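Local atomic coordinates of hydroxylacyl-CoA dehydrogenase (Streptomyces coelicolor, PDB entry 5BKA), a protein that probably acts in actinorhodin biosynthesis, as an NTF2-like, SnoaL-type protein working on a polyketide intermediate of the benzoisochromanequinone pathway. Residues G9-A12 and E13-F17; S16-G19 and H20-Q23. All blocks are in the same frame, centred on the assembly; numbering follows the deposited sequence.

Interaction 1: residues G9-A12 and E13-F17; sequences GLYA and EVLSF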
ATOM      1  N   GLY B   9      -1.263  10.814  14.633  1.00 51.86           N
ATOM      2  CA  GLY B   9      -2.175  11.591  13.815  1.00 52.00           C
ATOM      3  C   GLY B   9      -1.525  12.158  12.568  1.00 51.88           C
ATOM      4  O   GLY B   9      -2.147  12.227  11.508  1.00 53.66           O
ATOM      5  N   LEU B  10      -0.264  12.579  12.703  1.00 47.95           N
ATOM      6  CA  LEU B  10       0.467  13.105  11.555  1.00 44.58           C
ATOM      7  C   LEU B  10       0.703  12.028  10.502  1.00 39.56           C
ATOM      8  O   LEU B  10       0.613  12.299   9.299  1.00 39.32           O
ATOM      9  CB  LEU B  10       1.797  13.707  12.012  1.00 44.42           C
ATOM     10  CG  LEU B  10       2.784  14.108  10.912  1.00 45.64           C
ATOM     11  CD1 LEU B  10       2.171  15.146   9.984  1.00 47.33           C
ATOM     12  CD2 LEU B  10       4.088  14.620  11.510  1.00 45.21           C
ATOM     13  N   TYR B  11       1.000  10.799  10.934  1.00 38.64           N
ATOM     14  CA  TYR B  11       1.299   9.733   9.981  1.00 38.07           C
ATOM     15  C   TYR B  11       0.091   9.415   9.109  1.00 37.97           C
ATOM     16  O   TYR B  11       0.208   9.310   7.882  1.00 42.61           O
ATOM     17  CB  TYR B  11       1.773   8.482  10.721  1.00 38.11           C
ATOM     18  CG  TYR B  11       2.400   7.453   9.808  1.00 35.83           C
ATOM     19  CD1 TYR B  11       3.732   7.551   9.433  1.00 38.14           C
ATOM     20  CD2 TYR B  11       1.656   6.390   9.314  1.00 35.86           C
ATOM     21  CE1 TYR B  11       4.309   6.618   8.595  1.00 34.90           C
ATOM     22  CE2 TYR B  11       2.224   5.451   8.476  1.00 35.07           C
ATOM     23  CZ  TYR B  11       3.551   5.569   8.119  1.00 34.02           C
ATOM     24  OH  TYR B  11       4.121   4.634   7.287  1.00 33.23           O
ATOM     25  N   ALA B  12      -1.080   9.255   9.728  1.00 36.91           N
ATOM     26  CA  ALA B  12      -2.296   9.009   8.958  1.00 37.38           C
ATOM     27  C   ALA B  12      -2.626  10.187   8.051  1.00 39.77           C
ATOM     28  O   ALA B  12      -3.138  10.003   6.941  1.00 42.14           O
ATOM     29  CB  ALA B  12      -3.461   8.711   9.901  1.00 37.29           C
ATOM     30  N   GLU B  13      -2.348  11.410   8.513  1.00 39.70           N
ATOM     31  CA  GLU B  13      -2.617  12.590   7.697  1.00 38.71           C
ATOM     32  C   GLU B  13      -1.758  12.609   6.437  1.00 39.39           C
ATOM     33  O   GLU B  13      -2.226  13.010   5.364  1.00 36.71           O
ATOM     34  CB  GLU B  13      -2.384  13.854   8.526  1.00 41.13           C
ATOM     35  CG  GLU B  13      -2.829  15.140   7.851  1.00 46.87           C
ATOM     36  CD  GLU B  13      -2.348  16.376   8.586  1.00 55.40           C
ATOM     37  OE1 GLU B  13      -1.668  16.226   9.624  1.00 58.41           O
ATOM     38  OE2 GLU B  13      -2.648  17.500   8.127  1.00 58.28           O
ATOM     39  N   VAL B  14      -0.497  12.184   6.546  1.00 36.05           N
ATOM     40  CA  VAL B  14       0.372  12.150   5.373  1.00 35.00           C
ATOM     41  C   VAL B  14      -0.079  11.064   4.401  1.00 33.64           C
ATOM     42  O   VAL B  14      -0.107  11.276   3.183  1.00 33.26           O
ATOM     43  CB  VAL B  14       1.841  11.966   5.797  1.00 37.35           C
ATOM     44  CG1 VAL B  14       2.723  11.706   4.583  1.00 33.88           C
ATOM     45  CG2 VAL B  14       2.330  13.192   6.554  1.00 36.50           C
ATOM     46  N   LEU B  15      -0.441   9.889   4.924  1.00 33.10           N
ATOM     47  CA  LEU B  15      -0.944   8.817   4.066  1.00 35.66           C
ATOM     48  C   LEU B  15      -2.196   9.250   3.313  1.00 35.64           C
ATOM     49  O   LEU B  15      -2.331   8.982   2.114  1.00 32.02           O
ATOM     50  CB  LEU B  15      -1.230   7.567   4.899  1.00 31.78           C
ATOM     51  CG  LEU B  15      -0.034   6.786   5.446  1.00 31.28           C
ATOM     52  CD1 LEU B  15      -0.503   5.485   6.086  1.00 31.10           C
ATOM     53  CD2 LEU B  15       0.982   6.509   4.351  1.00 30.40           C
ATOM     54  N   SER B  16      -3.128   9.907   4.008  1.00 33.76           N
ATOM     55  CA  SER B  16      -4.321  10.433   3.352  1.00 38.22           C
ATOM     56  C   SER B  16      -3.955  11.472   2.301  1.00 39.12           C
ATOM     57  O   SER B  16      -4.513  11.482   1.197  1.00 34.88           O
ATOM     58  CB  SER B  16      -5.272  11.027   4.390  1.00 36.21           C
ATOM     59  OG  SER B  16      -6.420  11.579   3.768  1.00 43.20           O
ATOM     60  N   PHE B  17      -3.040  12.382   2.645  1.00 37.00           N
ATOM     61  CA  PHE B  17      -2.540  13.359   1.683  1.00 35.50           C
ATOM     62  C   PHE B  17      -2.020  12.671   0.425  1.00 34.33           C
ATOM     63  O   PHE B  17      -2.344  13.073  -0.697  1.00 34.70           O
ATOM     64  CB  PHE B  17      -1.447  14.210   2.335  1.00 36.05           C
ATOM     65  CG  PHE B  17      -0.804  15.201   1.406  1.00 36.51           C
ATOM     66  CD1 PHE B  17      -1.430  16.400   1.108  1.00 39.15           C
ATOM     67  CD2 PHE B  17       0.434  14.939   0.842  1.00 38.51           C
ATOM     68  CE1 PHE B  17      -0.837  17.316   0.258  1.00 38.77           C
ATOM     69  CE2 PHE B  17       1.032  15.851  -0.009  1.00 38.11           C
ATOM     70  CZ  PHE B  17       0.396  17.041  -0.301  1.00 37.77           C
TER

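Interaction 2: residues S16-G19 and H20-Q23; sequences SFYG and HQMQ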
ATOM      1  N   SER B  16      -3.128   9.907   4.008  1.00 33.76           N
ATOM      2  CA  SER B  16      -4.321  10.433   3.352  1.00 38.22           C
ATOM      3  C   SER B  16      -3.955  11.472   2.301  1.00 39.12           C
ATOM      4  O   SER B  16      -4.513  11.482   1.197  1.00 34.88           O
ATOM      5  CB  SER B  16      -5.272  11.027   4.390  1.00 36.21           C
ATOM      6  OG  SER B  16      -6.420  11.579   3.768  1.00 43.20           O
ATOM      7  N   PHE B  17      -3.040  12.382   2.645  1.00 37.00           N
ATOM      8  CA  PHE B  17      -2.540  13.359   1.683  1.00 35.50           C
ATOM      9  C   PHE B  17      -2.020  12.671   0.425  1.00 34.33           C
ATOM     10  O   PHE B  17      -2.344  13.073  -0.697  1.00 34.70           O
ATOM     11  CB  PHE B  17      -1.447  14.210   2.335  1.00 36.05           C
ATOM     12  CG  PHE B  17      -0.804  15.201   1.406  1.00 36.51           C
ATOM     13  CD1 PHE B  17      -1.430  16.400   1.108  1.00 39.15           C
ATOM     14  CD2 PHE B  17       0.434  14.939   0.842  1.00 38.51           C
ATOM     15  CE1 PHE B  17      -0.837  17.316   0.258  1.00 38.77           C
ATOM     16  CE2 PHE B  17       1.032  15.851  -0.009  1.00 38.11           C
ATOM     17  CZ  PHE B  17       0.396  17.041  -0.301  1.00 37.77           C
ATOM     18  N   TYR B  18      -1.218  11.616   0.599  1.00 33.14           N
ATOM     19  CA  TYR B  18      -0.686  10.888  -0.549  1.00 32.26           C
ATOM     20  C   TYR B  18      -1.792  10.173  -1.317  1.00 34.29           C
ATOM     21  O   TYR B  18      -1.738  10.080  -2.549  1.00 32.16           O
ATOM     22  CB  TYR B  18       0.371   9.883  -0.091  1.00 31.30           C
ATOM     23  CG  TYR B  18       1.705  10.500   0.258  1.00 31.56           C
ATOM     24  CD1 TYR B  18       2.080  11.732  -0.260  1.00 32.38           C
ATOM     25  CD2 TYR B  18       2.593   9.845   1.102  1.00 31.19           C
ATOM     26  CE1 TYR B  18       3.300  12.296   0.057  1.00 32.85           C
ATOM     27  CE2 TYR B  18       3.814  10.400   1.423  1.00 31.70           C
ATOM     28  CZ  TYR B  18       4.162  11.626   0.898  1.00 32.53           C
ATOM     29  OH  TYR B  18       5.379  12.182   1.216  1.00 33.26           O
ATOM     30  N   GLY B  19      -2.797   9.653  -0.608  1.00 32.27           N
ATOM     31  CA  GLY B  19      -3.872   8.942  -1.283  1.00 32.41           C
ATOM     32  C   GLY B  19      -4.628   9.823  -2.258  1.00 33.53           C
ATOM     33  O   GLY B  19      -4.843   9.450  -3.414  1.00 33.64           O
ATOM     34  N   HIS B  20      -5.042  11.008  -1.802  1.00 34.63           N
ATOM     35  CA  HIS B  20      -5.711  11.956  -2.688  1.00 35.95           C
ATOM     36  C   HIS B  20      -4.765  12.468  -3.767  1.00 35.85           C
ATOM     37  O   HIS B  20      -5.162  12.618  -4.929  1.00 36.57           O
ATOM     38  CB  HIS B  20      -6.277  13.121  -1.877  1.00 37.35           C
ATOM     39  CG  HIS B  20      -7.470  12.761  -1.046  1.00 38.10           C
ATOM     40  ND1 HIS B  20      -8.764  12.915  -1.494  1.00 39.55           N
ATOM     41  CD2 HIS B  20      -7.563  12.256   0.207  1.00 37.86           C
ATOM     42  CE1 HIS B  20      -9.603  12.520  -0.554  1.00 41.43           C
ATOM     43  NE2 HIS B  20      -8.900  12.113   0.489  1.00 39.14           N
ATOM     44  N   GLN B  21      -3.513  12.746  -3.397  1.00 35.19           N
ATOM     45  CA  GLN B  21      -2.559  13.334  -4.334  1.00 37.05           C
ATOM     46  C   GLN B  21      -2.310  12.415  -5.525  1.00 34.86           C
ATOM     47  O   GLN B  21      -2.395  12.843  -6.683  1.00 35.73           O
ATOM     48  CB  GLN B  21      -1.252  13.649  -3.603  1.00 34.89           C
ATOM     49  CG  GLN B  21      -0.150  14.230  -4.470  1.00 41.14           C
ATOM     50  CD  GLN B  21       1.113  14.518  -3.678  1.00 41.10           C
ATOM     51  OE1 GLN B  21       1.639  13.647  -2.986  1.00 34.05           O
ATOM     52  NE2 GLN B  21       1.603  15.749  -3.770  1.00 37.94           N
HETATM   53  N   MSE B  22      -2.006  11.146  -5.263  1.00 33.68           N
HETATM   54  CA  MSE B  22      -1.669  10.195  -6.323  1.00 33.36           C
HETATM   55  C   MSE B  22      -2.865   9.852  -7.206  1.00 34.17           C
HETATM   56  O   MSE B  22      -2.714   9.621  -8.405  1.00 34.70           O
HETATM   57  CB  MSE B  22      -1.096   8.909  -5.730  1.00 32.13           C
HETATM   58  CG  MSE B  22       0.322   9.032  -5.215  1.00 53.11           C
HETATM   59 SE   MSE B  22       1.426  10.201  -6.303  1.00 59.13          SE
HETATM   60  CE  MSE B  22       2.060  11.327  -4.888  1.00 42.90           C
ATOM     61  N   GLN B  23      -4.055   9.800  -6.603  1.00 34.50           N
ATOM     62  CA  GLN B  23      -5.253   9.513  -7.384  1.00 37.31           C
ATOM     63  C   GLN B  23      -5.553  10.631  -8.373  1.00 37.10           C
ATOM     64  O   GLN B  23      -6.066  10.369  -9.467  1.00 38.12           O
ATOM     65  CB  GLN B  23      -6.444   9.279  -6.454  1.00 35.87           C
ATOM     66  CG  GLN B  23      -6.439   7.909  -5.790  1.00 34.81           C
ATOM     67  CD  GLN B  23      -7.744   7.590  -5.087  1.00 35.51           C
ATOM     68  OE1 GLN B  23      -8.804   8.087  -5.466  1.00 36.99           O
ATOM     69  NE2 GLN B  23      -7.672   6.755  -4.056  1.00 36.59           N
TER
HETATM   70  O   HOH W   1      -8.690  10.490   3.185  1.00 28.27           O

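Interaction 1: residues G9-A12 and E13-F17
Tyr11 and Leu15, one helical turn apart, cross at a slant, with Leu15 CD1 lying 3.6 Å from Tyr11 CE2, oblique to the ring. Tyr11 reaches forward along the helix because its CG stands anti to the backbone N (chi1 -167°), and a branched leucine has a methyl to offer the ring. Beyond this pair the phenol hydroxyl bonds to the carbonyl of Thr83, and the trimer continues the packing, with Leu15 of the second subunit on Leu15 and Tyr11 of the third subunit on Ala12, whose small methyl lets the neighbouring ring come close to the helix.

Around the helix, Leu10 and Val14 run side by side in the same direction, and Leu10 CD1 meets Val14 CG2 at 4.0 Å; both rest on Leu85 of strand 74-87. The same CD1 lies 4.0 Å from Glu13 OE1, so the leucine flanks an extended acid whose other oxygen, OE2, forms a salt bridge with Arg125. Beneath the side chains, Val14 N bonds to Leu10 O (3.0 Å) and Ser16 N to Ala12 O (2.9 Å). Chemically, these first two turns are mostly hydrocarbon contact, with their tyrosine hydroxyl and carboxylate both engaged by partners on the body of the same subunit.

Interaction 2: residues S16-G19 and H20-Q23
The middle of helix 10-26, which packs against the curved sheet of the NTF2-like fold, brings Gln21 back against two aromatic rings of the preceding turn, Phe17 and Tyr18. An anti first torsion (chi1 178°) and an extended chain carry the amide to them. Its OE1 sits at the edge of the Tyr18 ring, 3.4 Å from CD1, and the amide and phenol planes are only 13° apart. Toward Phe17 the same amide is turned by 61°, with NE2 3.8 Å from CE2.

A glutamine suits this buried place because both ends of its amide are used: NE2 donates to Thr36 OG1 and OE1 accepts from Arg136 NH2. A leucine here would probably keep some packing against the rings but leave Thr36 and Arg136 without their amide partner. Tyr18 itself meets Phe80 edge-to-face and extends its hydroxyl to a weak bond with Asp121, while selenomethionine Met22, its chain bent at chi2 and chi3, lies against Phe80 and Tyr33.

Gly19, which is buried, has no side chain to place, and its carbonyl receives a weak bond from Gln23 N. The side-chain nitrogen NE2 of Gln23 serves the subunit interface instead, reaching the carbonyls of His82 and Thr96 of the third subunit. Nearby, Ser16 O accepts a nearly straight bond from His20 N (3.1 Å) and also lies at the imidazole edge, 3.3 Å from His20 CD2. One water joins the two side chains, 2.6 Å from Ser16 OG and 3.2 Å from His20 NE2.

In the fold
Interactions 1 and 2 are successive parts of one helix, 10-26, with centres about 10 Å apart and Ser16 and Phe17 shared between them. Interaction 1 comes first, near the surface, its centre about 15 Å from that of the chain; interaction 2 follows deeper in, its own centre about 9 Å from the chain's. The helix thus runs inward across the mixed sheet. Its early part packs on strands 74-87 and 112-124, whereas its middle part also touches strands 93-105 and 132-140 and helix 30-35. Both contacts meet the third subunit, and interaction 1 the second as well, so this single helix joins the subunit's own core to the trimer interface.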